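Local coordinates for protein aminotransferase AspB (Helicobacter pylori 26695, PDB 3EZS) that probably works as a pyridoxal 5'-phosphate-dependent aminotransferase of class I and II, transferring amino groups between amino acids and 2-oxo acids, at residues 228-233 / 275-281; 72-78 / 204-210; 196-202 / 307-311. One frame throughout, in Å; residues are numbered along the deposited sequence.

Contact 1: residues 228-233 / 275-281. With PO4 (phosphate ion), chain C.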
loop_
_atom_site.group_PDB
_atom_site.type_symbol
_atom_site.label_atom_id
_atom_site.label_comp_id
_atom_site.label_asym_id
_atom_site.label_seq_id
_atom_site.Cartn_x
_atom_site.Cartn_y
_atom_site.Cartn_z
ATOM N N SER A 228 -10.322 -11.411 -0.311
ATOM C CA SER A 228 -8.942 -11.590 0.130
ATOM C C SER A 228 -8.573 -13.061 0.091
ATOM O O SER A 228 -9.415 -13.900 0.301
ATOM C CB SER A 228 -8.777 -11.116 1.563
ATOM O OG SER A 228 -7.475 -11.417 2.050
ATOM N N LEU A 229 -7.294 -13.345 -0.118
ATOM C CA LEU A 229 -6.770 -14.711 -0.153
ATOM C C LEU A 229 -6.249 -15.204 1.217
ATOM O O LEU A 229 -5.993 -16.391 1.412
ATOM C CB LEU A 229 -5.587 -14.705 -1.111
ATOM C CG LEU A 229 -5.085 -16.008 -1.706
ATOM C CD1 LEU A 229 -6.217 -16.715 -2.457
ATOM C CD2 LEU A 229 -3.909 -15.694 -2.633
ATOM N N SER A 230 -6.075 -14.277 2.143
ATOM C CA SER A 230 -5.423 -14.544 3.420
ATOM C C SER A 230 -5.938 -15.725 4.204
ATOM O O SER A 230 -5.140 -16.532 4.672
ATOM C CB SER A 230 -5.472 -13.293 4.298
ATOM O OG SER A 230 -4.874 -12.210 3.611
ATOM N N LYS A 231 -7.257 -15.810 4.368
ATOM C CA LYS A 231 -7.870 -16.890 5.177
ATOM C C LYS A 231 -8.079 -18.145 4.370
ATOM O O LYS A 231 -7.788 -19.257 4.829
ATOM C CB LYS A 231 -9.166 -16.399 5.826
ATOM C CG LYS A 231 -8.866 -15.415 6.961
ATOM C CD LYS A 231 -10.007 -14.469 7.193
ATOM C CE LYS A 231 -9.686 -13.490 8.322
ATOM N NZ LYS A 231 -8.352 -12.842 8.213
ATOM N N ARG A 232 -8.542 -17.947 3.146
ATOM C CA ARG A 232 -8.780 -19.028 2.204
ATOM C C ARG A 232 -7.582 -19.949 2.014
ATOM O O ARG A 232 -7.751 -21.177 1.970
ATOM C CB ARG A 232 -9.133 -18.411 0.837
ATOM C CG ARG A 232 -9.357 -19.386 -0.265
ATOM C CD ARG A 232 -9.659 -18.694 -1.585
ATOM N NE ARG A 232 -10.043 -19.692 -2.582
ATOM C CZ ARG A 232 -9.220 -20.292 -3.451
ATOM N NH1 ARG A 232 -7.928 -19.990 -3.538
ATOM N NH2 ARG A 232 -9.718 -21.202 -4.263
ATOM N N SER A 233 -6.384 -19.369 1.881
ATOM C CA SER A 233 -5.195 -20.158 1.545
ATOM C C SER A 233 -4.091 -20.167 2.584
ATOM O O SER A 233 -2.992 -20.609 2.292
ATOM C CB SER A 233 -4.630 -19.638 0.221
ATOM O OG SER A 233 -5.644 -19.553 -0.780
ATOM N N ALA A 275 -2.262 -19.804 -6.099
ATOM C CA ALA A 275 -3.268 -19.965 -5.034
ATOM C C ALA A 275 -4.687 -19.784 -5.554
ATOM O O ALA A 275 -5.557 -20.616 -5.289
ATOM C CB ALA A 275 -2.997 -18.985 -3.845
ATOM N N TRP A 276 -4.921 -18.722 -6.326
ATOM C CA TRP A 276 -6.274 -18.453 -6.835
ATOM C C TRP A 276 -6.761 -19.473 -7.856
ATOM O O TRP A 276 -7.954 -19.644 -8.000
ATOM C CB TRP A 276 -6.402 -17.046 -7.433
ATOM C CG TRP A 276 -6.408 -15.886 -6.441
ATOM C CD1 TRP A 276 -5.430 -14.956 -6.269
ATOM C CD2 TRP A 276 -7.458 -15.535 -5.514
ATOM N NE1 TRP A 276 -5.802 -14.049 -5.299
ATOM C CE2 TRP A 276 -7.032 -14.389 -4.812
ATOM C CE3 TRP A 276 -8.703 -16.096 -5.193
ATOM C CZ2 TRP A 276 -7.822 -13.764 -3.829
ATOM C CZ3 TRP A 276 -9.484 -15.478 -4.190
ATOM C CH2 TRP A 276 -9.041 -14.313 -3.549
ATOM N N LEU A 277 -5.842 -20.102 -8.588
ATOM C CA LEU A 277 -6.181 -21.108 -9.583
ATOM C C LEU A 277 -6.624 -22.460 -8.982
ATOM O O LEU A 277 -7.291 -23.244 -9.655
ATOM C CB LEU A 277 -4.976 -21.375 -10.491
ATOM C CG LEU A 277 -4.500 -20.360 -11.527
ATOM C CD1 LEU A 277 -3.032 -20.608 -11.959
ATOM C CD2 LEU A 277 -5.437 -20.346 -12.750
ATOM N N ASP A 278 -6.240 -22.728 -7.734
ATOM C CA ASP A 278 -6.510 -24.017 -7.095
ATOM C C ASP A 278 -7.563 -23.950 -5.997
ATOM O O ASP A 278 -7.564 -23.005 -5.175
ATOM C CB ASP A 278 -5.224 -24.536 -6.468
ATOM C CG ASP A 278 -5.422 -25.844 -5.754
ATOM O OD1 ASP A 278 -5.713 -26.843 -6.430
ATOM O OD2 ASP A 278 -5.281 -25.874 -4.520
ATOM N N ASP A 279 -8.444 -24.956 -5.981
ATOM C CA ASP A 279 -9.506 -25.070 -4.973
ATOM C C ASP A 279 -9.251 -26.144 -3.911
ATOM O O ASP A 279 -9.833 -26.098 -2.838
ATOM C CB ASP A 279 -10.846 -25.369 -5.657
ATOM C CG ASP A 279 -11.369 -24.191 -6.484
ATOM O OD1 ASP A 279 -10.977 -23.039 -6.233
ATOM O OD2 ASP A 279 -12.173 -24.425 -7.389
ATOM N N ARG A 280 -8.363 -27.075 -4.199
ATOM C CA ARG A 280 -8.081 -28.190 -3.316
ATOM C C ARG A 280 -7.576 -27.772 -1.980
ATOM O O ARG A 280 -8.129 -28.189 -0.965
ATOM C CB ARG A 280 -7.050 -29.113 -3.940
ATOM C CG ARG A 280 -7.567 -29.833 -5.132
ATOM C CD ARG A 280 -6.450 -30.530 -5.873
ATOM N NE ARG A 280 -7.017 -31.214 -7.023
ATOM C CZ ARG A 280 -6.327 -31.729 -8.033
ATOM N NH1 ARG A 280 -4.997 -31.645 -8.084
ATOM N NH2 ARG A 280 -6.990 -32.312 -9.017
ATOM N N HIS A 281 -6.530 -26.954 -1.971
ATOM C CA HIS A 281 -5.964 -26.503 -0.707
ATOM C C HIS A 281 -6.982 -25.678 0.113
ATOM O O HIS A 281 -7.005 -25.780 1.326
ATOM C CB HIS A 281 -4.667 -25.714 -0.928
ATOM C CG HIS A 281 -4.889 -24.301 -1.361
ATOM N ND1 HIS A 281 -5.288 -23.966 -2.634
ATOM C CD2 HIS A 281 -4.795 -23.138 -0.678
ATOM C CE1 HIS A 281 -5.426 -22.654 -2.721
ATOM N NE2 HIS A 281 -5.119 -22.126 -1.552
HETATM P P PO4 C . -6.451 -8.966 4.521
HETATM O O1 PO4 C . -6.968 -9.312 3.152
HETATM O O2 PO4 C . -5.833 -7.609 4.523
HETATM O O3 PO4 C . -5.398 -9.940 4.912
HETATM O O4 PO4 C . -7.612 -8.938 5.470
#
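Leu229 faces Trp276 and Ser233 faces His281, with CA atoms 7.7 Å and 6.8 Å apart, as the turn following strand 223-228 runs past the junction of helices 266-277 and 280-299; this is too wide for backbone-to-backbone bonds, and side chains bridge the gap. Leu229 holds CG anti to its backbone N (chi1 -161°), which with chi2 near 57° lays CD1 over one indole face, 3.4 Å from the centroid of the six-membered ring of Trp276, a CH-pi contact. Leu229 CD2 lies 3.6 Å from Ala275 CB, where a small methyl lets the chains close up. The indole NE1 is satisfied by Ser240. Arg232 reaches the helix end with its chain extended from CG to NE, its guanidinium only 15° from parallel with the indole plane and covered on one face by Trp276 CE3. Arg232 NH1 donates to Ala275 O at 3.0 Å, within the guanidinium plane but from above the carbonyl plane. Arg232 NH2 donates to Asp278 O, also at 3.0 Å, and forms a salt bridge with Asp279 OD1, while NE pairs with Glu198. Asp279 OD2 pairs with Arg74. Ser233 OG meets the edge of His281 at NE2, 2.7 Å away, either group being a possible donor. His281 ND1 donates at 2.7 Å to Asp278 OD2, which also caps the following helix through His281 N. Ser228 and Ser230, with Arg239 and the backbone N of Ser91 and Arg92, bind a phosphate ion that probably occupies the cofactor's phosphate site. The Ser-Leu-Ser-Lys sequence resembles the segment bearing the cofactor lysine in related aminotransferases. Chemically, a long cation suits this buried helix end: surrounding carbonyls and carboxylates would offset its charge, while Asp278 fixes the rotation of the imidazole and probably makes it more electron-rich.

Contact 2: residues 72-78 / 204-210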
loop_
_atom_site.group_PDB
_atom_site.type_symbol
_atom_site.label_atom_id
_atom_site.label_comp_id
_atom_site.label_asym_id
_atom_site.label_seq_id
_atom_site.Cartn_x
_atom_site.Cartn_y
_atom_site.Cartn_z
ATOM N N PHE A 72 -13.766 -16.332 -9.248
ATOM C CA PHE A 72 -15.119 -15.793 -9.063
ATOM C C PHE A 72 -16.153 -16.588 -9.877
ATOM O O PHE A 72 -17.266 -16.842 -9.398
ATOM C CB PHE A 72 -15.182 -14.301 -9.380
ATOM C CG PHE A 72 -16.258 -13.581 -8.637
ATOM C CD1 PHE A 72 -16.006 -13.061 -7.381
ATOM C CD2 PHE A 72 -17.524 -13.461 -9.159
ATOM C CE1 PHE A 72 -16.987 -12.417 -6.681
ATOM C CE2 PHE A 72 -18.506 -12.819 -8.457
ATOM C CZ PHE A 72 -18.242 -12.300 -7.219
ATOM N N LYS A 73 -15.765 -17.001 -11.082
ATOM C CA LYS A 73 -16.612 -17.825 -11.932
ATOM C C LYS A 73 -16.883 -19.192 -11.318
ATOM O O LYS A 73 -18.028 -19.572 -11.177
ATOM C CB LYS A 73 -15.986 -17.991 -13.328
ATOM C CG LYS A 73 -16.856 -18.764 -14.327
ATOM C CD LYS A 73 -16.201 -18.863 -15.716
ATOM N N ARG A 74 -15.842 -19.925 -10.947
ATOM C CA ARG A 74 -16.022 -21.227 -10.327
ATOM C C ARG A 74 -16.815 -21.154 -9.039
ATOM O O ARG A 74 -17.678 -21.993 -8.786
ATOM C CB ARG A 74 -14.681 -21.857 -9.983
ATOM C CG ARG A 74 -13.781 -22.225 -11.171
ATOM C CD ARG A 74 -12.656 -23.146 -10.675
ATOM N NE ARG A 74 -11.924 -22.565 -9.551
ATOM C CZ ARG A 74 -10.896 -21.719 -9.657
ATOM N NH1 ARG A 74 -10.452 -21.291 -10.838
ATOM N NH2 ARG A 74 -10.306 -21.280 -8.560
ATOM N N ARG A 75 -16.535 -20.131 -8.236
ATOM C CA ARG A 75 -17.134 -20.017 -6.914
ATOM C C ARG A 75 -18.542 -19.448 -6.890
ATOM O O ARG A 75 -19.373 -19.946 -6.140
ATOM C CB ARG A 75 -16.223 -19.196 -5.988
ATOM C CG ARG A 75 -16.799 -18.894 -4.605
ATOM C CD ARG A 75 -17.130 -20.139 -3.767
ATOM N NE ARG A 75 -17.614 -19.684 -2.468
ATOM C CZ ARG A 75 -18.871 -19.352 -2.176
ATOM N NH1 ARG A 75 -19.847 -19.463 -3.055
ATOM N NH2 ARG A 75 -19.154 -18.906 -0.967
ATOM N N PHE A 76 -18.799 -18.410 -7.676
ATOM C CA PHE A 76 -20.109 -17.750 -7.669
ATOM C C PHE A 76 -20.920 -17.890 -8.949
ATOM O O PHE A 76 -22.015 -17.330 -9.034
ATOM C CB PHE A 76 -19.949 -16.260 -7.289
ATOM C CG PHE A 76 -19.241 -16.054 -5.980
ATOM C CD1 PHE A 76 -19.904 -16.288 -4.780
ATOM C CD2 PHE A 76 -17.907 -15.636 -5.941
ATOM C CE1 PHE A 76 -19.266 -16.115 -3.573
ATOM C CE2 PHE A 76 -17.249 -15.456 -4.734
ATOM C CZ PHE A 76 -17.928 -15.698 -3.545
ATOM N N LYS A 77 -20.388 -18.619 -9.930
ATOM C CA LYS A 77 -21.054 -18.838 -11.234
ATOM C C LYS A 77 -21.328 -17.547 -12.004
ATOM O O LYS A 77 -22.296 -17.451 -12.758
ATOM C CB LYS A 77 -22.358 -19.631 -11.053
ATOM C CG LYS A 77 -22.259 -20.848 -10.123
ATOM C CD LYS A 77 -21.126 -21.776 -10.510
ATOM N N ILE A 78 -20.485 -16.547 -11.792
ATOM C CA ILE A 78 -20.605 -15.261 -12.461
ATOM C C ILE A 78 -19.321 -15.058 -13.254
ATOM O O ILE A 78 -18.231 -15.305 -12.744
ATOM C CB ILE A 78 -20.775 -14.116 -11.451
ATOM C CG1 ILE A 78 -22.178 -14.145 -10.853
ATOM C CG2 ILE A 78 -20.564 -12.768 -12.105
ATOM C CD1 ILE A 78 -22.345 -13.191 -9.687
ATOM N N PRO A 204 -22.371 -22.946 0.836
ATOM C CA PRO A 204 -21.564 -21.746 0.686
ATOM C C PRO A 204 -22.401 -20.469 0.758
ATOM O O PRO A 204 -23.511 -20.457 0.269
ATOM C CB PRO A 204 -20.936 -21.895 -0.709
ATOM C CG PRO A 204 -21.234 -23.292 -1.150
ATOM C CD PRO A 204 -22.437 -23.732 -0.410
ATOM N N PRO A 205 -21.884 -19.409 1.389
ATOM C CA PRO A 205 -22.659 -18.166 1.447
ATOM C C PRO A 205 -22.738 -17.450 0.085
ATOM O O PRO A 205 -21.833 -17.561 -0.740
ATOM C CB PRO A 205 -21.866 -17.315 2.431
ATOM C CG PRO A 205 -20.454 -17.782 2.245
ATOM C CD PRO A 205 -20.587 -19.273 2.084
ATOM N N PRO A 206 -23.822 -16.710 -0.159
ATOM C CA PRO A 206 -23.906 -16.041 -1.444
ATOM C C PRO A 206 -23.138 -14.720 -1.514
ATOM O O PRO A 206 -22.982 -14.021 -0.497
ATOM C CB PRO A 206 -25.393 -15.782 -1.589
ATOM C CG PRO A 206 -25.908 -15.669 -0.184
ATOM C CD PRO A 206 -25.001 -16.468 0.688
ATOM N N SER A 207 -22.625 -14.398 -2.701
ATOM C CA SER A 207 -22.008 -13.086 -2.923
ATOM C C SER A 207 -23.108 -12.072 -3.212
ATOM O O SER A 207 -24.143 -12.408 -3.756
ATOM C CB SER A 207 -21.064 -13.098 -4.113
ATOM O OG SER A 207 -20.595 -11.794 -4.404
ATOM N N LEU A 208 -22.859 -10.826 -2.847
ATOM C CA LEU A 208 -23.766 -9.721 -3.149
ATOM C C LEU A 208 -23.925 -9.522 -4.677
ATOM O O LEU A 208 -24.941 -8.976 -5.138
ATOM C CB LEU A 208 -23.243 -8.433 -2.453
ATOM C CG LEU A 208 -23.953 -7.088 -2.637
ATOM C CD1 LEU A 208 -25.445 -7.150 -2.221
ATOM C CD2 LEU A 208 -23.214 -5.970 -1.868
ATOM N N LEU A 209 -22.925 -9.930 -5.467
ATOM C CA LEU A 209 -23.045 -9.821 -6.940
ATOM C C LEU A 209 -24.043 -10.843 -7.500
ATOM O O LEU A 209 -24.628 -10.631 -8.592
ATOM C CB LEU A 209 -21.688 -9.898 -7.660
ATOM C CG LEU A 209 -20.613 -8.851 -7.311
ATOM C CD1 LEU A 209 -19.498 -8.840 -8.373
ATOM C CD2 LEU A 209 -21.204 -7.450 -7.176
ATOM N N GLU A 210 -24.269 -11.933 -6.772
ATOM C CA GLU A 210 -25.310 -12.900 -7.179
ATOM C C GLU A 210 -26.704 -12.266 -7.016
ATOM O O GLU A 210 -27.613 -12.518 -7.804
ATOM C CB GLU A 210 -25.257 -14.172 -6.342
ATOM C CG GLU A 210 -23.974 -14.966 -6.443
ATOM C CD GLU A 210 -24.045 -16.253 -5.599
ATOM O OE1 GLU A 210 -24.933 -17.064 -5.867
ATOM O OE2 GLU A 210 -23.214 -16.460 -4.686
HETATM O O HOH W 1 -22.860 -18.999 -3.836
#
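Phe72 turns the edge of its ring to Ser207, CZ lying 3.7 Å from OG, and the same CZ rests 3.9 Å from Leu209 CD1. Its face receives Phe76 CD2 from one helical turn on, so the two rings form one apolar block. Arg75 CG is anti to the backbone N, and the chain bends at chi2 (60°), which carries the guanidinium across to the proline-rich loop. There Arg75 NH2 donates to a lone pair of Pro205 O at 3.0 Å, a bond lying in the carbonyl plane. Pro204 CB covers one guanidinium face and Phe76 CE1 the other, sandwiching the group and fixing its orientation; NH2 also reaches Ser197 O and NE pairs with Glu198. A cation suits this place, where the carbonyls of Pro205 and Ser197 converge. A water links NH1 to Glu210 OE2. Phe76 lies between Arg75 CG over one face and Ser207 CB over the other, the latter a CH-pi contact 3.8 Å from the ring centroid. At its edge, Phe76 CD1 lies 3.3 Å from Glu210 OE2. Lys77 leaves the helix with positive phi, after which Ile78 brings CD1 to 3.6 Å from Leu209 O. Across the contact stands a capping box that starts helix 208-214: Ser207 OG, itself bonded to Glu194, accepts from Leu209 N, and Glu210 OE2 accepts from Ser207 N at 2.9 Å.

Contact 3: residues 196-202 / 307-311. With EDO (1,2-ethanediol), chain F.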
loop_
_atom_site.group_PDB
_atom_site.type_symbol
_atom_site.label_atom_id
_atom_site.label_comp_id
_atom_site.label_asym_id
_atom_site.label_seq_id
_atom_site.Cartn_x
_atom_site.Cartn_y
_atom_site.Cartn_z
ATOM N N TYR A 196 -14.866 -13.568 4.317
ATOM C CA TYR A 196 -15.168 -14.873 4.931
ATOM C C TYR A 196 -16.006 -15.772 4.026
ATOM O O TYR A 196 -16.499 -16.803 4.465
ATOM C CB TYR A 196 -15.853 -14.677 6.303
ATOM C CG TYR A 196 -14.908 -14.040 7.295
ATOM C CD1 TYR A 196 -13.997 -14.807 7.999
ATOM C CD2 TYR A 196 -14.886 -12.670 7.478
ATOM C CE1 TYR A 196 -13.105 -14.230 8.884
ATOM C CE2 TYR A 196 -13.993 -12.078 8.353
ATOM C CZ TYR A 196 -13.099 -12.865 9.055
ATOM O OH TYR A 196 -12.212 -12.290 9.937
ATOM N N SER A 197 -16.114 -15.434 2.745
ATOM C CA SER A 197 -16.977 -16.204 1.856
ATOM C C SER A 197 -16.499 -17.637 1.608
ATOM O O SER A 197 -17.283 -18.466 1.183
ATOM C CB SER A 197 -17.209 -15.441 0.544
ATOM O OG SER A 197 -15.978 -15.168 -0.094
ATOM N N GLU A 198 -15.229 -17.933 1.892
ATOM C CA GLU A 198 -14.698 -19.282 1.730
ATOM C C GLU A 198 -14.574 -20.025 3.057
ATOM O O GLU A 198 -14.066 -21.145 3.086
ATOM C CB GLU A 198 -13.329 -19.229 1.033
ATOM C CG GLU A 198 -13.375 -18.904 -0.453
ATOM C CD GLU A 198 -13.728 -20.120 -1.281
ATOM O OE1 GLU A 198 -14.883 -20.567 -1.210
ATOM O OE2 GLU A 198 -12.837 -20.645 -1.993
ATOM N N ILE A 199 -15.029 -19.402 4.147
ATOM C CA ILE A 199 -14.978 -19.992 5.474
ATOM C C ILE A 199 -16.417 -20.311 5.811
ATOM O O ILE A 199 -17.167 -19.452 6.232
ATOM C CB ILE A 199 -14.341 -19.031 6.533
ATOM C CG1 ILE A 199 -13.018 -18.428 6.019
ATOM C CG2 ILE A 199 -14.133 -19.760 7.871
ATOM C CD1 ILE A 199 -12.021 -19.481 5.477
ATOM N N TYR A 200 -16.818 -21.552 5.579
ATOM C CA TYR A 200 -18.186 -21.961 5.814
ATOM C C TYR A 200 -18.222 -23.464 6.068
ATOM O O TYR A 200 -17.318 -24.205 5.676
ATOM C CB TYR A 200 -19.099 -21.551 4.648
ATOM C CG TYR A 200 -18.743 -22.183 3.325
ATOM C CD1 TYR A 200 -19.289 -23.396 2.935
ATOM C CD2 TYR A 200 -17.854 -21.562 2.464
ATOM C CE1 TYR A 200 -18.951 -23.973 1.702
ATOM C CE2 TYR A 200 -17.507 -22.126 1.243
ATOM C CZ TYR A 200 -18.054 -23.317 0.871
ATOM O OH TYR A 200 -17.692 -23.847 -0.331
ATOM N N GLU A 201 -19.297 -23.901 6.708
ATOM C CA GLU A 201 -19.416 -25.264 7.190
ATOM C C GLU A 201 -20.170 -26.200 6.271
ATOM O O GLU A 201 -19.735 -27.321 6.050
ATOM C CB GLU A 201 -20.116 -25.213 8.553
ATOM C CG GLU A 201 -20.271 -26.532 9.265
ATOM C CD GLU A 201 -21.182 -26.415 10.464
ATOM O OE1 GLU A 201 -21.257 -25.320 11.058
ATOM O OE2 GLU A 201 -21.817 -27.422 10.811
ATOM N N ASN A 202 -21.326 -25.759 5.783
ATOM C CA ASN A 202 -22.172 -26.594 4.932
ATOM C C ASN A 202 -22.362 -25.933 3.558
ATOM O O ASN A 202 -21.567 -26.128 2.638
ATOM C CB ASN A 202 -23.550 -26.833 5.614
ATOM C CG ASN A 202 -23.440 -27.430 7.009
ATOM O OD1 ASN A 202 -22.601 -28.287 7.271
ATOM N ND2 ASN A 202 -24.322 -26.991 7.912
ATOM N N PRO A 307 -23.307 -21.270 10.644
ATOM C CA PRO A 307 -22.331 -22.111 9.925
ATOM C C PRO A 307 -21.429 -21.376 8.902
ATOM O O PRO A 307 -21.187 -21.883 7.801
ATOM C CB PRO A 307 -23.225 -23.160 9.247
ATOM C CG PRO A 307 -24.502 -22.421 8.958
ATOM C CD PRO A 307 -24.664 -21.387 10.070
ATOM N N TYR A 308 -20.906 -20.212 9.296
ATOM C CA TYR A 308 -20.083 -19.370 8.445
ATOM C C TYR A 308 -19.078 -18.663 9.368
ATOM O O TYR A 308 -19.353 -18.452 10.566
ATOM C CB TYR A 308 -20.930 -18.309 7.679
ATOM C CG TYR A 308 -22.125 -18.857 6.939
ATOM C CD1 TYR A 308 -22.017 -19.280 5.617
ATOM C CD2 TYR A 308 -23.377 -18.947 7.559
ATOM C CE1 TYR A 308 -23.119 -19.813 4.930
ATOM C CE2 TYR A 308 -24.507 -19.459 6.870
ATOM C CZ TYR A 308 -24.362 -19.890 5.559
ATOM O OH TYR A 308 -25.440 -20.406 4.870
ATOM N N SER A 309 -17.947 -18.269 8.778
ATOM C CA SER A 309 -16.816 -17.627 9.463
ATOM C C SER A 309 -16.192 -18.697 10.359
ATOM O O SER A 309 -16.625 -19.832 10.333
ATOM C CB SER A 309 -17.225 -16.379 10.282
ATOM O OG SER A 309 -17.591 -16.688 11.636
ATOM N N PHE A 310 -15.157 -18.339 11.107
ATOM C CA PHE A 310 -14.577 -19.252 12.081
ATOM C C PHE A 310 -14.707 -18.710 13.526
ATOM O O PHE A 310 -13.943 -19.098 14.428
ATOM C CB PHE A 310 -13.134 -19.649 11.713
ATOM C CG PHE A 310 -12.181 -18.500 11.435
ATOM C CD1 PHE A 310 -11.990 -17.469 12.333
ATOM C CD2 PHE A 310 -11.371 -18.538 10.307
ATOM C CE1 PHE A 310 -11.074 -16.461 12.080
ATOM C CE2 PHE A 310 -10.448 -17.533 10.058
ATOM C CZ PHE A 310 -10.307 -16.498 10.949
ATOM N N TYR A 311 -15.698 -17.838 13.748
ATOM C CA TYR A 311 -15.938 -17.256 15.064
ATOM C C TYR A 311 -17.105 -17.887 15.824
ATOM O O TYR A 311 -17.981 -18.534 15.231
ATOM C CB TYR A 311 -16.207 -15.747 14.971
ATOM C CG TYR A 311 -15.101 -14.980 14.297
ATOM C CD1 TYR A 311 -13.861 -14.838 14.906
ATOM C CD2 TYR A 311 -15.285 -14.418 13.039
ATOM C CE1 TYR A 311 -12.830 -14.155 14.271
ATOM C CE2 TYR A 311 -14.262 -13.733 12.404
ATOM C CZ TYR A 311 -13.031 -13.622 13.022
ATOM O OH TYR A 311 -12.003 -12.946 12.391
HETATM C C1 EDO F . -12.316 -9.056 9.209
HETATM O O1 EDO F . -11.278 -9.531 8.333
HETATM C C2 EDO F . -13.301 -8.193 8.400
HETATM O O2 EDO F . -14.421 -8.889 7.857
HETATM O O HOH W 2 -22.523 -23.085 5.714
#
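Tyr200 and Tyr308 form a single antiparallel bridge, a non-hydrogen-bonded pair, where the loop after strand 189-193 meets the loop leading into strand 311-315, beside an aromatic cluster of Tyr196, Phe310 and Tyr311. The flanking bonds run from Ser309 N to Ile199 O, 2.9 Å, and from Glu201 N to Pro307 O, 3.0 Å; both donors come from above the carbonyl plane. Tyr196 opens a type I turn ending at Ile199, and with CG anti to its carbonyl carbon (chi1 -66°) its ring reaches across to the second loop. There its CE1 edge points at the face of Phe310, planes 87° apart, a T-shaped pair, while Tyr311 presents its own edge to the Tyr196 face in a more offset version. The two hydroxyls finish the cluster: Tyr196 OH sits at the edge of the Tyr311 ring, 2.5 Å from Tyr311 OH, and either may donate. Tyrosine suits both places by joining a packing ring to a polar tip. Phe310 takes the crowded rotamer, CG between backbone N and carbonyl carbon (chi1 52°), which turns the ring toward Ile199, with Phe310 CD2 3.9 Å from Ile199 CG2. That methyl also packs on the Ser309 backbone, whose positive phi turns the chain sharply. Ser309 OG steadies the bend, donating to a lone pair of Tyr308 O and accepting from Tyr311 N in an ST turn. The extended Glu201 passes across Pro307, its OE1 3.4 Å from Pro307 CB, toward salt bridges with Lys294 and Arg297. Tyr200 CB packs on Tyr308 CD1, and over one face of that ring lies a water that accepts from Asn202 N at 2.9 Å and donates to Pro307 O at 2.8 Å.

How the contacts relate
All three contacts are largely buried, their centres 14 to 15 Å apart, although contact 2 has an exposed proline at its border and contact 3 an exposed asparagine. Contacts 2 and 3 draw on the same connection between strand 189-193 and helix 208-214; contact 1 is nested within the loop that contact 3 closes. Glu198, in contact 3's segment 196-202, ties the three together, its carboxylate oxygens serving arginines of contacts 1 and 2, which are also joined directly by the Arg74-Asp279 salt bridge. Contact 1 relies on charge and helix-end carbonyls, contact 2 on phenylalanines, a helix cap and an arginine on the proline loop, contact 3 on a backbone bridge with tyrosines.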